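Local coordinates for protein ACDH-11, isoform b (Caenorhabditis elegans, PDB 4Y9J) that belongs to the acyl-CoA dehydrogenase family of flavoproteins and binds flavin-adenine dinucleotide and the ligand UCC, at residues Thr448-Phe460 / Ile520-Ala532. Numbering follows the deposited sequence.
Sequences TTNVLSLDVLRVF and IDSVARHIAFTIA. With UCC (S-{(3S,5R,9R)-1-[(2R,3S,4R,5R)-5-(6-amino-9H-purin-9-yl)-4-hydroxy-3-(phosphonooxy)tetrahydrofuran-2-yl]-3,5,9-trihydroxy-8,8-dimethyl-3,5-dioxido-10,14-dioxo-2,4,6-trioxa-11,15-diaza-3lambda~5~,5lambda~5~-diphosphaheptadecan-17-yl} undecanethioate), chain F.
R525 reaches across from helix 524-545 to grip N450 side-on: NE lies 2.8 Å and NH2 3.0 Å from the one oxygen OD1 of N450. OD1 sits only 3° out of the guanidinium plane, yet the two donors meet it differently, NE slightly tilted from the carbonyl plane and NH2 well above it. T449 closes over a face of the same guanidinium, its methyl CG2 centred 3.6 Å above the plane. That methyl is anti to the backbone N, with OG1 beside that N (chi1 -46°), where it is hydrogen-bonded to E419 of the second subunit.

Next to this polar end the helices meet through S453, A524 and A528. S453 OG comes within 3.3 Å of R525 CA, and OG also bonds to T449 O, on the opposite face of that carbonyl from S453 N. Such slim side chains fit an axis separation of 8.4 Å at a crossing of 75°. Farther along, L457 spreads its branches, CD1 against A524 CB at 3.7 Å and CD2 packed against I527 CD1. F460 then presents its ring edge to I531, whose CD1 lies in the ring plane, 3.6 Å from CZ.

The second shell ties the grip to the second subunit, where N450 ND2 bonds to T357. N450 also lies in the flavin-adenine dinucleotide pocket, and T448 OG1 bonds to the cofactor. On a separate face of helix 449-461, R458 gives NE and NH2 to UCC O12, and D455 OD1 takes its NH1 in a salt bridge.

Helix 449-461 thus serves two faces: one lines the UCC pocket, the other packs on helix 524-545 of the ACDH-11 C-terminal domain-like region. R525 NH2 is shared between N450 OD1 and a salt bridge to E416 of the second subunit, whose carboxylate probably balances the arginine's charge.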
loop_
_atom_site.group_PDB
_atom_site.type_symbol
_atom_site.label_atom_id
_atom_site.label_comp_id
_atom_site.label_asym_id
_atom_site.label_seq_id
_atom_site.Cartn_x
_atom_site.Cartn_y
_atom_site.Cartn_z
ATOM N N THR B 448 -12.629 13.846 27.624
ATOM C CA THR B 448 -12.006 12.694 28.288
ATOM C C THR B 448 -12.728 12.374 29.582
ATOM O O THR B 448 -13.548 13.178 30.124
ATOM C CB THR B 448 -10.518 12.937 28.558
ATOM O OG1 THR B 448 -10.377 13.855 29.647
ATOM C CG2 THR B 448 -9.821 13.436 27.314
ATOM N N THR B 449 -12.411 11.221 30.146
ATOM C CA THR B 449 -12.985 10.776 31.422
ATOM C C THR B 449 -12.899 11.839 32.525
ATOM O O THR B 449 -13.912 12.202 33.133
ATOM C CB THR B 449 -12.314 9.464 31.937
ATOM O OG1 THR B 449 -12.224 8.528 30.852
ATOM C CG2 THR B 449 -13.166 8.907 33.051
ATOM N N ASN B 450 -11.704 12.410 32.671
ATOM C CA ASN B 450 -11.510 13.411 33.689
ATOM C C ASN B 450 -12.208 14.757 33.402
ATOM O O ASN B 450 -12.689 15.450 34.309
ATOM C CB ASN B 450 -10.015 13.564 33.964
ATOM C CG ASN B 450 -9.462 12.368 34.777
ATOM O OD1 ASN B 450 -10.212 11.498 35.203
ATOM N ND2 ASN B 450 -8.155 12.323 34.965
ATOM N N VAL B 451 -12.184 15.141 32.156
ATOM C CA VAL B 451 -12.756 16.419 31.757
ATOM C C VAL B 451 -14.244 16.349 31.985
ATOM O O VAL B 451 -14.831 17.309 32.442
ATOM C CB VAL B 451 -12.367 16.760 30.291
ATOM C CG1 VAL B 451 -13.247 17.851 29.669
ATOM C CG2 VAL B 451 -10.879 17.126 30.217
ATOM N N LEU B 452 -14.865 15.223 31.669
ATOM C CA LEU B 452 -16.289 15.057 31.974
ATOM C C LEU B 452 -16.571 14.923 33.457
ATOM O O LEU B 452 -17.677 15.310 33.945
ATOM C CB LEU B 452 -16.910 13.911 31.191
ATOM C CG LEU B 452 -16.959 14.155 29.674
ATOM C CD1 LEU B 452 -17.701 13.019 28.989
ATOM C CD2 LEU B 452 -17.601 15.467 29.284
ATOM N N SER B 453 -15.646 14.339 34.202
ATOM C CA SER B 453 -15.794 14.314 35.669
ATOM C C SER B 453 -15.814 15.744 36.235
ATOM O O SER B 453 -16.542 16.021 37.178
ATOM C CB SER B 453 -14.699 13.462 36.328
ATOM O OG SER B 453 -14.766 12.086 35.964
ATOM N N LEU B 454 -15.057 16.650 35.617
ATOM C CA LEU B 454 -15.097 18.036 35.971
ATOM C C LEU B 454 -16.430 18.703 35.577
ATOM O O LEU B 454 -16.881 19.603 36.298
ATOM C CB LEU B 454 -13.946 18.765 35.337
ATOM C CG LEU B 454 -12.607 18.390 35.937
ATOM C CD1 LEU B 454 -11.531 19.131 35.204
ATOM C CD2 LEU B 454 -12.520 18.754 37.385
ATOM N N ASP B 455 -17.063 18.244 34.506
ATOM C CA ASP B 455 -18.383 18.736 34.090
ATOM C C ASP B 455 -19.392 18.292 35.104
ATOM O O ASP B 455 -20.323 19.050 35.437
ATOM C CB ASP B 455 -18.786 18.251 32.699
ATOM C CG ASP B 455 -20.138 18.843 32.227
ATOM O OD1 ASP B 455 -20.277 20.094 32.255
ATOM O OD2 ASP B 455 -21.082 18.093 31.825
ATOM N N VAL B 456 -19.236 17.079 35.628
ATOM C CA VAL B 456 -20.128 16.681 36.704
ATOM C C VAL B 456 -20.063 17.707 37.866
ATOM O O VAL B 456 -21.100 18.082 38.509
ATOM C CB VAL B 456 -19.810 15.251 37.180
ATOM C CG1 VAL B 456 -20.613 14.939 38.423
ATOM C CG2 VAL B 456 -20.139 14.236 36.109
ATOM N N LEU B 457 -18.834 18.132 38.177
ATOM C CA LEU B 457 -18.642 19.155 39.205
ATOM C C LEU B 457 -19.220 20.531 38.782
ATOM O O LEU B 457 -19.799 21.245 39.594
ATOM C CB LEU B 457 -17.168 19.277 39.588
ATOM C CG LEU B 457 -16.560 18.028 40.237
ATOM C CD1 LEU B 457 -15.188 18.440 40.734
ATOM C CD2 LEU B 457 -17.399 17.448 41.394
ATOM N N ARG B 458 -19.073 20.925 37.522
ATOM C CA ARG B 458 -19.757 22.131 37.066
ATOM C C ARG B 458 -21.280 21.996 37.300
ATOM O O ARG B 458 -21.960 22.991 37.692
ATOM C CB ARG B 458 -19.440 22.354 35.592
ATOM C CG ARG B 458 -20.257 23.463 34.902
ATOM C CD ARG B 458 -20.162 23.289 33.380
ATOM N NE ARG B 458 -18.875 23.746 32.883
ATOM C CZ ARG B 458 -17.915 22.996 32.328
ATOM N NH1 ARG B 458 -18.050 21.682 32.105
ATOM N NH2 ARG B 458 -16.788 23.601 31.968
ATOM N N VAL B 459 -21.831 20.796 37.069
ATOM C CA VAL B 459 -23.261 20.549 37.329
ATOM C C VAL B 459 -23.650 20.880 38.760
ATOM O O VAL B 459 -24.676 21.557 39.005
ATOM C CB VAL B 459 -23.738 19.143 36.897
ATOM C CG1 VAL B 459 -25.234 18.998 37.211
ATOM C CG2 VAL B 459 -23.561 19.004 35.408
ATOM N N PHE B 460 -22.859 20.428 39.713
ATOM C CA PHE B 460 -23.110 20.724 41.170
ATOM C C PHE B 460 -22.885 22.192 41.597
ATOM O O PHE B 460 -23.519 22.708 42.510
ATOM C CB PHE B 460 -22.262 19.800 42.017
ATOM C CG PHE B 460 -22.724 18.363 41.977
ATOM C CD1 PHE B 460 -23.938 18.007 42.500
ATOM C CD2 PHE B 460 -21.947 17.378 41.475
ATOM C CE1 PHE B 460 -24.361 16.686 42.505
ATOM C CE2 PHE B 460 -22.362 16.060 41.494
ATOM C CZ PHE B 460 -23.574 15.716 41.972
ATOM N N ILE B 520 -11.612 19.126 45.812
ATOM C CA ILE B 520 -12.645 18.235 45.339
ATOM C C ILE B 520 -12.348 17.820 43.913
ATOM O O ILE B 520 -12.739 16.729 43.488
ATOM C CB ILE B 520 -14.058 18.911 45.427
ATOM C CG1 ILE B 520 -15.151 17.903 45.093
ATOM C CG2 ILE B 520 -14.127 20.120 44.489
ATOM C CD1 ILE B 520 -16.532 18.300 45.582
ATOM N N ASP B 521 -11.695 18.701 43.156
ATOM C CA ASP B 521 -11.281 18.394 41.814
ATOM C C ASP B 521 -10.405 17.118 41.720
ATOM O O ASP B 521 -10.500 16.393 40.745
ATOM C CB ASP B 521 -10.556 19.587 41.151
ATOM C CG ASP B 521 -9.414 20.158 41.993
ATOM O OD1 ASP B 521 -9.617 20.519 43.182
ATOM O OD2 ASP B 521 -8.326 20.380 41.421
ATOM N N SER B 522 -9.577 16.884 42.743
ATOM C CA SER B 522 -8.686 15.720 42.825
ATOM C C SER B 522 -9.448 14.418 42.747
ATOM O O SER B 522 -8.993 13.429 42.117
ATOM C CB SER B 522 -7.846 15.747 44.124
ATOM O OG SER B 522 -6.772 14.863 43.866
ATOM N N VAL B 523 -10.664 14.438 43.308
ATOM C CA VAL B 523 -11.484 13.229 43.403
ATOM C C VAL B 523 -12.662 13.270 42.447
ATOM O O VAL B 523 -13.624 12.526 42.597
ATOM C CB VAL B 523 -11.929 12.932 44.847
ATOM C CG1 VAL B 523 -10.704 12.586 45.709
ATOM C CG2 VAL B 523 -12.651 14.114 45.488
ATOM N N ALA B 524 -12.598 14.122 41.431
ATOM C CA ALA B 524 -13.789 14.293 40.560
ATOM C C ALA B 524 -14.210 12.946 39.892
ATOM O O ALA B 524 -15.391 12.665 39.742
ATOM C CB ALA B 524 -13.514 15.348 39.535
ATOM N N ARG B 525 -13.251 12.083 39.489
ATOM C CA ARG B 525 -13.613 10.853 38.856
ATOM C C ARG B 525 -14.284 9.867 39.819
ATOM O O ARG B 525 -15.219 9.163 39.466
ATOM C CB ARG B 525 -12.345 10.202 38.144
ATOM C CG ARG B 525 -12.708 8.946 37.432
ATOM C CD ARG B 525 -11.511 8.135 36.906
ATOM N NE ARG B 525 -10.799 8.817 35.870
ATOM C CZ ARG B 525 -10.106 8.176 34.917
ATOM N NH1 ARG B 525 -10.055 6.835 34.884
ATOM N NH2 ARG B 525 -9.489 8.887 34.017
ATOM N N HIS B 526 -13.797 9.809 41.055
ATOM C CA HIS B 526 -14.387 8.950 42.064
ATOM C C HIS B 526 -15.838 9.367 42.380
ATOM O O HIS B 526 -16.680 8.537 42.516
ATOM C CB HIS B 526 -13.547 8.945 43.325
ATOM C CG HIS B 526 -12.153 8.439 43.126
ATOM N ND1 HIS B 526 -11.172 9.169 42.483
ATOM C CD2 HIS B 526 -11.575 7.278 43.491
ATOM C CE1 HIS B 526 -10.042 8.467 42.468
ATOM N NE2 HIS B 526 -10.267 7.315 43.063
ATOM N N ILE B 527 -16.086 10.672 42.477
ATOM C CA ILE B 527 -17.436 11.228 42.658
ATOM C C ILE B 527 -18.311 10.818 41.464
ATOM O O ILE B 527 -19.373 10.208 41.673
ATOM C CB ILE B 527 -17.398 12.767 42.818
ATOM C CG1 ILE B 527 -16.684 13.131 44.105
ATOM C CG2 ILE B 527 -18.818 13.379 42.733
ATOM C CD1 ILE B 527 -16.398 14.609 44.321
ATOM N N ALA B 528 -17.856 11.068 40.230
ATOM C CA ALA B 528 -18.620 10.724 39.056
ATOM C C ALA B 528 -18.950 9.226 38.966
ATOM O O ALA B 528 -20.084 8.861 38.652
ATOM C CB ALA B 528 -17.964 11.251 37.785
ATOM N N PHE B 529 -17.969 8.357 39.240
ATOM C CA PHE B 529 -18.185 6.916 39.196
ATOM C C PHE B 529 -19.198 6.440 40.279
ATOM O O PHE B 529 -19.944 5.492 40.077
ATOM C CB PHE B 529 -16.864 6.210 39.451
ATOM C CG PHE B 529 -15.980 5.987 38.236
ATOM C CD1 PHE B 529 -15.966 6.817 37.150
ATOM C CD2 PHE B 529 -15.015 4.939 38.275
ATOM C CE1 PHE B 529 -15.164 6.569 36.022
ATOM C CE2 PHE B 529 -14.175 4.721 37.163
ATOM C CZ PHE B 529 -14.260 5.530 36.041
ATOM N N THR B 530 -19.146 7.042 41.463
ATOM C CA THR B 530 -20.079 6.678 42.530
ATOM C C THR B 530 -21.500 6.997 42.119
ATOM O O THR B 530 -22.393 6.214 42.348
ATOM C CB THR B 530 -19.725 7.375 43.830
ATOM O OG1 THR B 530 -18.388 7.015 44.187
ATOM C CG2 THR B 530 -20.695 6.975 44.922
ATOM N N ILE B 531 -21.682 8.156 41.497
ATOM C CA ILE B 531 -22.983 8.537 40.956
ATOM C C ILE B 531 -23.453 7.477 39.928
ATOM O O ILE B 531 -24.623 6.926 40.022
ATOM C CB ILE B 531 -22.953 9.958 40.379
ATOM C CG1 ILE B 531 -22.764 10.938 41.521
ATOM C CG2 ILE B 531 -24.279 10.277 39.640
ATOM C CD1 ILE B 531 -22.492 12.373 41.134
ATOM N N ALA B 532 -22.564 7.145 39.011
ATOM C CA ALA B 532 -22.912 6.202 37.971
ATOM C C ALA B 532 -23.373 4.907 38.586
ATOM O O ALA B 532 -24.377 4.382 38.213
ATOM C CB ALA B 532 -21.732 5.951 37.045
HETATM O OA1 UCC F . -14.599 15.154 19.818
HETATM C CA1 UCC F . -15.417 15.664 18.958
HETATM C CA2 UCC F . -16.117 14.979 17.779
HETATM C CA3 UCC F . -16.185 13.485 17.722
HETATM C CA4 UCC F . -17.586 12.983 17.235
HETATM C CA5 UCC F . -18.308 12.284 18.394
HETATM C CA6 UCC F . -18.987 11.038 17.943
HETATM C CA7 UCC F . -19.705 10.341 19.087
HETATM C CA8 UCC F . -20.389 9.314 18.277
HETATM C CA9 UCC F . -20.387 7.940 18.679
HETATM C C10 UCC F . -19.659 7.051 17.775
HETATM C C11 UCC F . -18.550 6.539 18.683
HETATM S S UCC F . -15.885 17.269 18.898
HETATM C CP1 UCC F . -15.028 18.183 20.236
HETATM C CP2 UCC F . -15.351 17.731 21.627
HETATM N NP1 UCC F . -14.866 18.674 22.655
HETATM C CP3 UCC F . -15.345 18.532 23.892
HETATM O OP1 UCC F . -16.062 17.600 24.257
HETATM C CP4 UCC F . -15.026 19.638 24.877
HETATM C CP5 UCC F . -14.432 19.024 26.153
HETATM N NP2 UCC F . -14.356 20.156 27.067
HETATM C CP6 UCC F . -15.369 20.593 27.813
HETATM O OP2 UCC F . -16.447 20.019 27.891
HETATM C CP8 UCC F . -15.047 21.802 28.668
HETATM O OP3 UCC F . -15.576 21.579 30.010
HETATM C CPB UCC F . -15.710 23.101 28.275
HETATM C CP7 UCC F . -17.194 23.096 27.880
HETATM C CP9 UCC F . -15.232 23.214 26.762
HETATM C CPA UCC F . -14.951 24.367 28.731
HETATM O O7 UCC F . -15.640 25.547 28.245
HETATM P P2 UCC F . -15.407 26.976 28.972
HETATM O O21 UCC F . -16.183 28.063 28.244
HETATM O O22 UCC F . -13.907 27.054 29.291
HETATM O O6 UCC F . -16.087 26.649 30.413
HETATM P P1 UCC F . -17.354 27.330 31.097
HETATM O O11 UCC F . -17.172 28.823 31.330
HETATM O O12 UCC F . -17.610 26.429 32.268
HETATM O "O5'" UCC F . -18.498 27.057 29.914
HETATM C "C5'" UCC F . -19.157 28.175 29.270
HETATM C "C4'" UCC F . -20.691 28.046 29.336
HETATM C "C3'" UCC F . -21.187 28.016 30.778
HETATM O "O3'" UCC F . -22.460 28.611 30.732
HETATM P P3 UCC F . -22.783 29.972 31.466
HETATM O O33 UCC F . -24.207 30.235 31.029
HETATM O O32 UCC F . -21.881 30.984 30.799
HETATM O O31 UCC F . -22.534 29.662 32.963
HETATM C "C2'" UCC F . -21.341 26.545 31.141
HETATM O "O2'" UCC F . -22.404 26.247 32.044
HETATM O "O4'" UCC F . -21.101 26.796 28.744
HETATM C "C1'" UCC F . -21.736 26.022 29.754
HETATM N N9 UCC F . -21.501 24.589 29.522
HETATM C C4 UCC F . -22.499 23.716 29.448
HETATM N N3 UCC F . -23.852 23.790 29.467
HETATM C C8 UCC F . -20.301 23.970 29.430
HETATM N N7 UCC F . -20.511 22.654 29.242
HETATM C C5 UCC F . -21.844 22.427 29.232
HETATM C C6 UCC F . -22.742 21.260 29.023
HETATM N N6 UCC F . -22.195 20.035 28.816
HETATM N N1 UCC F . -24.095 21.461 29.124
HETATM C C2 UCC F . -24.613 22.688 29.339
#